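Side-chain contacts in hydrazine synthase subunit alpha (Candidatus Kuenenia stuttgartiensis, PDB 5C2V), which works in the hydrazine synthase complex, where it catalyses the condensation of hydroxylamine with ammonia to give hydrazine: residues D[274-277]-D[278-281]; D[558-561]-D[562-566]; D[315-318]-D[319-322]. All coordinates share one frame; numbering follows the deposited sequence.

Contact 1: D[274-277]-D[278-281]. With ZN (zinc ion), chain B; HEC (heme c), chain C.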
loop_
_atom_site.group_PDB
_atom_site.type_symbol
_atom_site.label_atom_id
_atom_site.label_comp_id
_atom_site.label_asym_id
_atom_site.label_seq_id
_atom_site.Cartn_x
_atom_site.Cartn_y
_atom_site.Cartn_z
ATOM N N GLY D 274 7.570 12.977 3.439
ATOM C CA GLY D 274 7.835 11.706 2.783
ATOM C C GLY D 274 8.043 10.469 3.641
ATOM O O GLY D 274 8.185 9.371 3.102
ATOM N N ASN D 275 8.085 10.622 4.962
ATOM C CA ASN D 275 8.338 9.473 5.834
ATOM C C ASN D 275 7.102 8.819 6.457
ATOM O O ASN D 275 7.210 7.771 7.094
ATOM C CB ASN D 275 9.290 9.884 6.959
ATOM C CG ASN D 275 9.909 8.693 7.665
ATOM O OD1 ASN D 275 10.733 7.980 7.095
ATOM N ND2 ASN D 275 9.510 8.470 8.912
ATOM N N CYS D 276 5.928 9.409 6.260
ATOM C CA CYS D 276 4.754 8.975 7.015
ATOM C C CYS D 276 3.627 8.430 6.140
ATOM O O CYS D 276 3.520 8.768 4.959
ATOM C CB CYS D 276 4.232 10.132 7.874
ATOM S SG CYS D 276 5.338 10.628 9.231
ATOM N N ASP D 277 2.792 7.579 6.733
ATOM C CA ASP D 277 1.655 6.986 6.036
ATOM C C ASP D 277 0.687 8.051 5.535
ATOM O O ASP D 277 0.360 8.993 6.256
ATOM C CB ASP D 277 0.916 6.003 6.949
ATOM C CG ASP D 277 1.782 4.832 7.370
ATOM O OD1 ASP D 277 1.873 3.851 6.603
ATOM O OD2 ASP D 277 2.369 4.891 8.472
ATOM N N GLY D 278 0.232 7.893 4.297
ATOM C CA GLY D 278 -0.709 8.823 3.702
ATOM C C GLY D 278 -0.041 9.826 2.783
ATOM O O GLY D 278 -0.695 10.435 1.937
ATOM N N GLU D 279 1.265 10.002 2.952
ATOM C CA GLU D 279 2.024 10.951 2.145
ATOM C C GLU D 279 2.380 10.380 0.772
ATOM O O GLU D 279 2.483 9.167 0.596
ATOM C CB GLU D 279 3.282 11.389 2.893
ATOM C CG GLU D 279 2.973 12.188 4.152
ATOM C CD GLU D 279 4.197 12.453 5.004
ATOM O OE1 GLU D 279 5.291 11.976 4.641
ATOM O OE2 GLU D 279 4.061 13.140 6.038
ATOM N N ILE D 280 2.565 11.274 -0.193
ATOM C CA ILE D 280 2.734 10.901 -1.594
ATOM C C ILE D 280 4.172 10.492 -1.934
ATOM O O ILE D 280 5.130 11.003 -1.352
ATOM C CB ILE D 280 2.288 12.067 -2.513
ATOM C CG1 ILE D 280 0.867 12.506 -2.148
ATOM C CG2 ILE D 280 2.351 11.682 -3.986
ATOM C CD1 ILE D 280 0.320 13.615 -3.017
ATOM N N GLY D 281 4.306 9.567 -2.882
ATOM C CA GLY D 281 5.597 9.151 -3.401
ATOM C C GLY D 281 6.070 7.759 -3.020
ATOM O O GLY D 281 6.921 7.197 -3.704
HETATM ZN ZN ZN B . 5.978 9.202 10.898
HETATM FE FE HEC C . 8.880 9.003 17.425
HETATM C CHA HEC C . 8.842 8.211 14.064
HETATM C CHB HEC C . 11.299 11.356 16.825
HETATM C CHC HEC C . 9.226 9.531 20.820
HETATM C CHD HEC C . 6.626 6.500 18.069
HETATM N NA HEC C . 9.878 9.662 15.759
HETATM C C1A HEC C . 9.716 9.193 14.470
HETATM C C2A HEC C . 10.626 9.918 13.610
HETATM C C3A HEC C . 11.307 10.784 14.365
HETATM C C4A HEC C . 10.851 10.642 15.735
HETATM C CMA HEC C . 12.391 11.768 13.874
HETATM C CAA HEC C . 10.775 9.707 12.087
HETATM C CBA HEC C . 9.984 10.771 11.332
HETATM C CGA HEC C . 8.502 10.582 11.533
HETATM O O1A HEC C . 7.808 11.578 11.864
HETATM O O2A HEC C . 8.010 9.437 11.368
HETATM N NB HEC C . 10.152 10.133 18.627
HETATM C C1B HEC C . 10.861 11.209 18.123
HETATM C C2B HEC C . 11.052 12.158 19.202
HETATM C C3B HEC C . 10.490 11.659 20.305
HETATM C C4B HEC C . 9.907 10.374 19.968
HETATM C CMB HEC C . 11.791 13.508 19.098
HETATM C CAB HEC C . 10.463 12.355 21.685
HETATM C CBB HEC C . 11.305 11.546 22.697
HETATM N NC HEC C . 8.034 8.206 19.132
HETATM C C1C HEC C . 8.399 8.498 20.433
HETATM C C2C HEC C . 7.677 7.602 21.314
HETATM C C3C HEC C . 7.050 6.702 20.552
HETATM C C4C HEC C . 7.203 7.104 19.165
HETATM C CMC HEC C . 7.888 7.489 22.839
HETATM C CAC HEC C . 6.202 5.522 21.074
HETATM C CBC HEC C . 6.880 4.190 20.684
HETATM N ND HEC C . 7.897 7.572 16.251
HETATM C C1D HEC C . 6.981 6.652 16.750
HETATM C C2D HEC C . 6.451 5.867 15.659
HETATM C C3D HEC C . 7.144 6.409 14.404
HETATM C C4D HEC C . 8.022 7.456 14.870
HETATM C CMD HEC C . 5.406 4.735 15.751
HETATM C CAD HEC C . 6.963 5.938 12.946
HETATM C CBD HEC C . 7.488 4.513 12.824
HETATM C CGD HEC C . 7.291 4.021 11.417
HETATM O O1D HEC C . 7.486 2.802 11.189
HETATM O O2D HEC C . 6.933 4.842 10.532
HETATM O O HOH W 1 5.698 7.237 10.207
#
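One carboxylate oxygen, Glu279 OE1, takes hydrogen bonds from two backbone amides that approach it from opposite faces of its plane. Gly274 N reaches Glu279 OE1 at 2.8 Å, in a bent bond. Cys276 N comes to Glu279 OE1 at 3.1 Å and much straighter, with 162° at the hydrogen. Both donors stand well out of the carboxylate plane, so the acid is held between the amides on either face and not met along its rim. It arrives there with CG beside its own backbone N (chi1 -66°) and the chain extended beyond, its CB and CG passing close to Cys276 O. The backbone completes the loop. Glu279 N donates to Cys276 O at 3.3 Å, closing a type II beta turn whose third residue, Gly278, has the positive phi that favours glycine. The other acid oxygen, Glu279 OE2, lies 3.5 Å from Cys276 CB and forms a salt bridge with Arg565, so both ends of the carboxylate are occupied.

The same cysteine also serves the metal: Cys276 SG binds the zinc ion at 2.3 Å, sharing it with His560, a heme propionate oxygen and a water molecule. Asn275 ND2 donates to that same propionate oxygen, O2A of the heme c, at 3.0 Å. The water, for its part, donates to O2D of the second propionate. The loop after strand 270-273 thus offers adjacent side chains to one heme propionate and the zinc ion it binds. The example illustrates second-shell support: an acid outside the metal sphere pins the amide of the cysteine that enters it. The charge of Glu279 is probably balanced by Arg565, while the zinc would be expected to stabilise the thiolate form of Cys276.

Contact 2: D[558-561]-D[562-566]. With ZN (zinc ion), chain B; HEC (heme c), chain C.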
loop_
_atom_site.group_PDB
_atom_site.type_symbol
_atom_site.label_atom_id
_atom_site.label_comp_id
_atom_site.label_asym_id
_atom_site.label_seq_id
_atom_site.Cartn_x
_atom_site.Cartn_y
_atom_site.Cartn_z
ATOM N N GLY D 558 4.357 13.368 22.532
ATOM C CA GLY D 558 3.693 12.083 22.529
ATOM C C GLY D 558 4.424 11.044 21.711
ATOM O O GLY D 558 5.562 11.254 21.292
ATOM N N CYS D 559 3.764 9.915 21.482
ATOM C CA CYS D 559 4.364 8.847 20.706
ATOM C C CYS D 559 3.841 8.958 19.281
ATOM O O CYS D 559 2.713 8.571 18.992
ATOM C CB CYS D 559 4.018 7.493 21.336
ATOM S SG CYS D 559 4.513 6.017 20.433
ATOM N N HIS D 560 4.696 9.464 18.396
ATOM C CA HIS D 560 4.312 9.856 17.039
ATOM C C HIS D 560 2.991 10.630 17.015
ATOM O O HIS D 560 2.111 10.336 16.213
ATOM C CB HIS D 560 4.222 8.635 16.120
ATOM C CG HIS D 560 4.293 8.980 14.663
ATOM N ND1 HIS D 560 3.171 9.198 13.893
ATOM C CD2 HIS D 560 5.354 9.157 13.839
ATOM C CE1 HIS D 560 3.538 9.487 12.656
ATOM N NE2 HIS D 560 4.857 9.470 12.597
ATOM N N TYR D 561 2.850 11.612 17.904
ATOM C CA TYR D 561 1.623 12.404 17.969
ATOM C C TYR D 561 1.600 13.496 16.900
ATOM O O TYR D 561 0.537 14.004 16.540
ATOM C CB TYR D 561 1.453 13.019 19.363
ATOM C CG TYR D 561 0.447 14.151 19.425
ATOM C CD1 TYR D 561 -0.919 13.901 19.362
ATOM C CD2 TYR D 561 0.865 15.471 19.548
ATOM C CE1 TYR D 561 -1.839 14.934 19.417
ATOM C CE2 TYR D 561 -0.047 16.508 19.604
ATOM C CZ TYR D 561 -1.397 16.235 19.538
ATOM O OH TYR D 561 -2.308 17.265 19.593
ATOM N N GLY D 562 2.772 13.838 16.376
ATOM C CA GLY D 562 2.866 14.881 15.371
ATOM C C GLY D 562 3.470 16.179 15.872
ATOM O O GLY D 562 3.515 17.167 15.139
ATOM N N SER D 563 3.924 16.186 17.122
ATOM C CA SER D 563 4.584 17.363 17.675
ATOM C C SER D 563 5.866 17.668 16.913
ATOM O O SER D 563 6.262 18.825 16.797
ATOM C CB SER D 563 4.894 17.178 19.160
ATOM O OG SER D 563 6.001 16.313 19.350
ATOM N N TYR D 564 6.529 16.628 16.417
ATOM C CA TYR D 564 7.695 16.834 15.569
ATOM C C TYR D 564 7.383 16.758 14.073
ATOM O O TYR D 564 8.301 16.821 13.255
ATOM C CB TYR D 564 8.821 15.849 15.919
ATOM C CG TYR D 564 8.422 14.422 16.244
ATOM C CD1 TYR D 564 8.239 13.479 15.239
ATOM C CD2 TYR D 564 8.289 14.005 17.562
ATOM C CE1 TYR D 564 7.899 12.167 15.540
ATOM C CE2 TYR D 564 7.950 12.699 17.872
ATOM C CZ TYR D 564 7.759 11.782 16.859
ATOM O OH TYR D 564 7.429 10.478 17.172
ATOM N N ARG D 565 6.111 16.618 13.701
ATOM C CA ARG D 565 5.793 16.577 12.275
ATOM C C ARG D 565 4.857 17.692 11.787
ATOM O O ARG D 565 5.324 18.700 11.257
ATOM C CB ARG D 565 5.183 15.208 11.936
ATOM C CG ARG D 565 4.690 15.048 10.501
ATOM C CD ARG D 565 5.807 15.216 9.491
ATOM N NE ARG D 565 5.295 15.229 8.125
ATOM C CZ ARG D 565 4.896 16.324 7.487
ATOM N NH1 ARG D 565 4.958 17.503 8.089
ATOM N NH2 ARG D 565 4.443 16.243 6.243
ATOM N N GLY D 566 3.549 17.524 11.965
ATOM C CA GLY D 566 2.597 18.504 11.465
ATOM C C GLY D 566 1.767 19.253 12.485
ATOM O O GLY D 566 0.913 20.060 12.118
HETATM ZN ZN ZN B . 5.978 9.202 10.898
HETATM FE FE HEC C . 8.880 9.003 17.425
HETATM C CHA HEC C . 8.842 8.211 14.064
HETATM C CHB HEC C . 11.299 11.356 16.825
HETATM C CHC HEC C . 9.226 9.531 20.820
HETATM C CHD HEC C . 6.626 6.500 18.069
HETATM N NA HEC C . 9.878 9.662 15.759
HETATM C C1A HEC C . 9.716 9.193 14.470
HETATM C C2A HEC C . 10.626 9.918 13.610
HETATM C C3A HEC C . 11.307 10.784 14.365
HETATM C C4A HEC C . 10.851 10.642 15.735
HETATM C CMA HEC C . 12.391 11.768 13.874
HETATM C CAA HEC C . 10.775 9.707 12.087
HETATM C CBA HEC C . 9.984 10.771 11.332
HETATM C CGA HEC C . 8.502 10.582 11.533
HETATM O O1A HEC C . 7.808 11.578 11.864
HETATM O O2A HEC C . 8.010 9.437 11.368
HETATM N NB HEC C . 10.152 10.133 18.627
HETATM C C1B HEC C . 10.861 11.209 18.123
HETATM C C2B HEC C . 11.052 12.158 19.202
HETATM C C3B HEC C . 10.490 11.659 20.305
HETATM C C4B HEC C . 9.907 10.374 19.968
HETATM C CMB HEC C . 11.791 13.508 19.098
HETATM C CAB HEC C . 10.463 12.355 21.685
HETATM C CBB HEC C . 11.305 11.546 22.697
HETATM N NC HEC C . 8.034 8.206 19.132
HETATM C C1C HEC C . 8.399 8.498 20.433
HETATM C C2C HEC C . 7.677 7.602 21.314
HETATM C C3C HEC C . 7.050 6.702 20.552
HETATM C C4C HEC C . 7.203 7.104 19.165
HETATM C CMC HEC C . 7.888 7.489 22.839
HETATM C CAC HEC C . 6.202 5.522 21.074
HETATM C CBC HEC C . 6.880 4.190 20.684
HETATM N ND HEC C . 7.897 7.572 16.251
HETATM C C1D HEC C . 6.981 6.652 16.750
HETATM C C2D HEC C . 6.451 5.867 15.659
HETATM C C3D HEC C . 7.144 6.409 14.404
HETATM C C4D HEC C . 8.022 7.456 14.870
HETATM C CMD HEC C . 5.406 4.735 15.751
HETATM C CAD HEC C . 6.963 5.938 12.946
HETATM C CBD HEC C . 7.488 4.513 12.824
HETATM C CGD HEC C . 7.291 4.021 11.417
HETATM O O1D HEC C . 7.486 2.802 11.189
HETATM O O2D HEC C . 6.933 4.842 10.532
HETATM O O HOH W 1 5.698 7.237 10.207
#
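Between His560 and Tyr564 the chain bends sharply through two residues of positive phi, His560 itself (44°) and Gly562, and a weak backbone bond from Arg565 N to Gly562 O tightens the second bend. This folding brings the phenol oxygen back to His560, whose N makes a weak hydrogen bond to Tyr564 OH at 3.2 Å. The tyrosine carries the contact to the cofactor: a chi1 of 40° tucks CG over its own backbone and directs the phenol to the heme iron, which Tyr564 OH binds at 2.1 Å. Heme carbon CHB lies 3.5 Å above one face of the Tyr564 ring, toward the rim. Cys559 SG is joined covalently to heme CAC. Cys559 and His560 end a CXXCH motif begun by Cys556, yet the histidine does not serve the iron; NE2 binds the zinc ion and ND1 is hydrogen-bonded to Asp440, which probably fixes the imidazole rotation. Tyr561 has its polar partner beyond the two segments: its hydroxyl is bonded to Arg567, and its side chain packs on Asp303 of the beta subunit. The whole loop runs from strand 553-556 toward strand 596-599, with Arg565 laid against Pro271 and Tyr273 of strand 270-273.

Contact 3: D[315-318]-D[319-322]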
loop_
_atom_site.group_PDB
_atom_site.type_symbol
_atom_site.label_atom_id
_atom_site.label_comp_id
_atom_site.label_asym_id
_atom_site.label_seq_id
_atom_site.Cartn_x
_atom_site.Cartn_y
_atom_site.Cartn_z
ATOM N N ALA D 315 7.642 18.952 -5.869
ATOM C CA ALA D 315 7.742 20.118 -5.000
ATOM C C ALA D 315 6.692 20.136 -3.892
ATOM O O ALA D 315 5.534 19.777 -4.110
ATOM C CB ALA D 315 7.645 21.393 -5.827
ATOM N N VAL D 316 7.111 20.561 -2.702
ATOM C CA VAL D 316 6.191 20.797 -1.590
ATOM C C VAL D 316 6.596 22.071 -0.857
ATOM O O VAL D 316 7.774 22.273 -0.576
ATOM C CB VAL D 316 6.154 19.614 -0.591
ATOM C CG1 VAL D 316 5.382 18.440 -1.171
ATOM C CG2 VAL D 316 7.562 19.190 -0.195
ATOM N N SER D 317 5.625 22.927 -0.555
ATOM C CA SER D 317 5.906 24.214 0.080
ATOM C C SER D 317 6.669 24.043 1.391
ATOM O O SER D 317 6.315 23.206 2.219
ATOM C CB SER D 317 4.611 24.986 0.333
ATOM O OG SER D 317 3.946 24.503 1.487
ATOM N N TRP D 318 7.722 24.835 1.566
ATOM C CA TRP D 318 8.537 24.765 2.773
ATOM C C TRP D 318 7.754 25.208 4.003
ATOM O O TRP D 318 7.908 24.641 5.085
ATOM C CB TRP D 318 9.796 25.621 2.625
ATOM C CG TRP D 318 10.381 26.027 3.942
ATOM C CD1 TRP D 318 10.255 27.240 4.553
ATOM C CD2 TRP D 318 11.165 25.213 4.823
ATOM N NE1 TRP D 318 10.920 27.235 5.756
ATOM C CE2 TRP D 318 11.486 26.002 5.944
ATOM C CE3 TRP D 318 11.630 23.896 4.768
ATOM C CZ2 TRP D 318 12.251 25.517 7.002
ATOM C CZ3 TRP D 318 12.390 23.417 5.820
ATOM C CH2 TRP D 318 12.692 24.225 6.922
ATOM N N ASP D 319 6.914 26.223 3.828
ATOM C CA ASP D 319 6.129 26.771 4.928
ATOM C C ASP D 319 5.130 25.748 5.463
ATOM O O ASP D 319 4.986 25.587 6.675
ATOM C CB ASP D 319 5.399 28.039 4.483
ATOM C CG ASP D 319 6.352 29.153 4.094
ATOM O OD1 ASP D 319 7.481 29.184 4.626
ATOM O OD2 ASP D 319 5.971 29.998 3.257
ATOM N N ALA D 320 4.446 25.061 4.555
ATOM C CA ALA D 320 3.490 24.029 4.941
ATOM C C ALA D 320 3.698 22.758 4.122
ATOM O O ALA D 320 2.980 22.515 3.153
ATOM C CB ALA D 320 2.067 24.538 4.780
ATOM N N PRO D 321 4.684 21.937 4.516
ATOM C CA PRO D 321 5.009 20.704 3.793
ATOM C C PRO D 321 3.993 19.592 4.033
ATOM O O PRO D 321 4.221 18.703 4.855
ATOM C CB PRO D 321 6.378 20.322 4.356
ATOM C CG PRO D 321 6.389 20.895 5.723
ATOM C CD PRO D 321 5.598 22.171 5.649
ATOM N N PHE D 322 2.877 19.651 3.315
ATOM C CA PHE D 322 1.850 18.624 3.413
ATOM C C PHE D 322 1.375 18.210 2.023
ATOM O O PHE D 322 1.840 18.742 1.015
ATOM C CB PHE D 322 0.677 19.119 4.260
ATOM C CG PHE D 322 1.080 19.590 5.628
ATOM C CD1 PHE D 322 1.233 18.689 6.669
ATOM C CD2 PHE D 322 1.318 20.933 5.870
ATOM C CE1 PHE D 322 1.608 19.119 7.928
ATOM C CE2 PHE D 322 1.695 21.369 7.127
ATOM C CZ PHE D 322 1.840 20.460 8.157
#
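Polar contacts centre on Ser317, whose OG accepts a hydrogen bond from Ala320 N at 3.2 Å, with 141° at the hydrogen. A chi1 of 79° turns the hydroxyl into the bend after strand 312-317 and leaves Ser317 OG 2.8 Å from Ala320 O as well. Just beyond that bend a weak bond from Phe322 N to Ala320 O, 2.9 Å, marks an inverse gamma turn centred on Pro321.

The van der Waals contacts come from the proline ring, whose carbons lie against backbone carbonyl oxygens: Pro321 CD is 3.4 Å from Trp318 O, and Pro321 CB also approaches Ser317 O.

Between flat groups, Asp319 crosses Trp318 at about a right angle, with OD1 3.4 Å from Trp318 CD1 and the two planes 62° apart. The same OD1 forms a salt bridge with Arg296.

Strand 312-317 belongs to a four-stranded antiparallel sheet consistent with a blade of the beta-propeller, and at its end the chain turns through a serine-bonded bend and then a proline-centred gamma turn. There Trp318 O is satisfied across the interface by Asn250 of the beta subunit, while the charge of Asp319 is probably balanced by Arg296 of the same chain.

In the fold
Contacts 1 and 2, whose centres lie 15 Å apart, converge on one zinc ion and one heme c although more than 270 residues separate them in sequence. Cys276 SG and His560 NE2 are 3.6 Å apart on the metal, which ties the loop after strand 270-273 to the heme-binding loop. Contact 3 stands off this site, with the Phe322 side chain about 11 Å from the zinc ion, and does not touch contact 1. Arg565 of contact 2 reaches both others: its NH2 forms a 3.1 Å salt bridge to Glu279 OE2 of contact 1 and makes a probable 2.8 Å hydrogen bond to Pro321 O in contact 3, while Phe322 packs beside it.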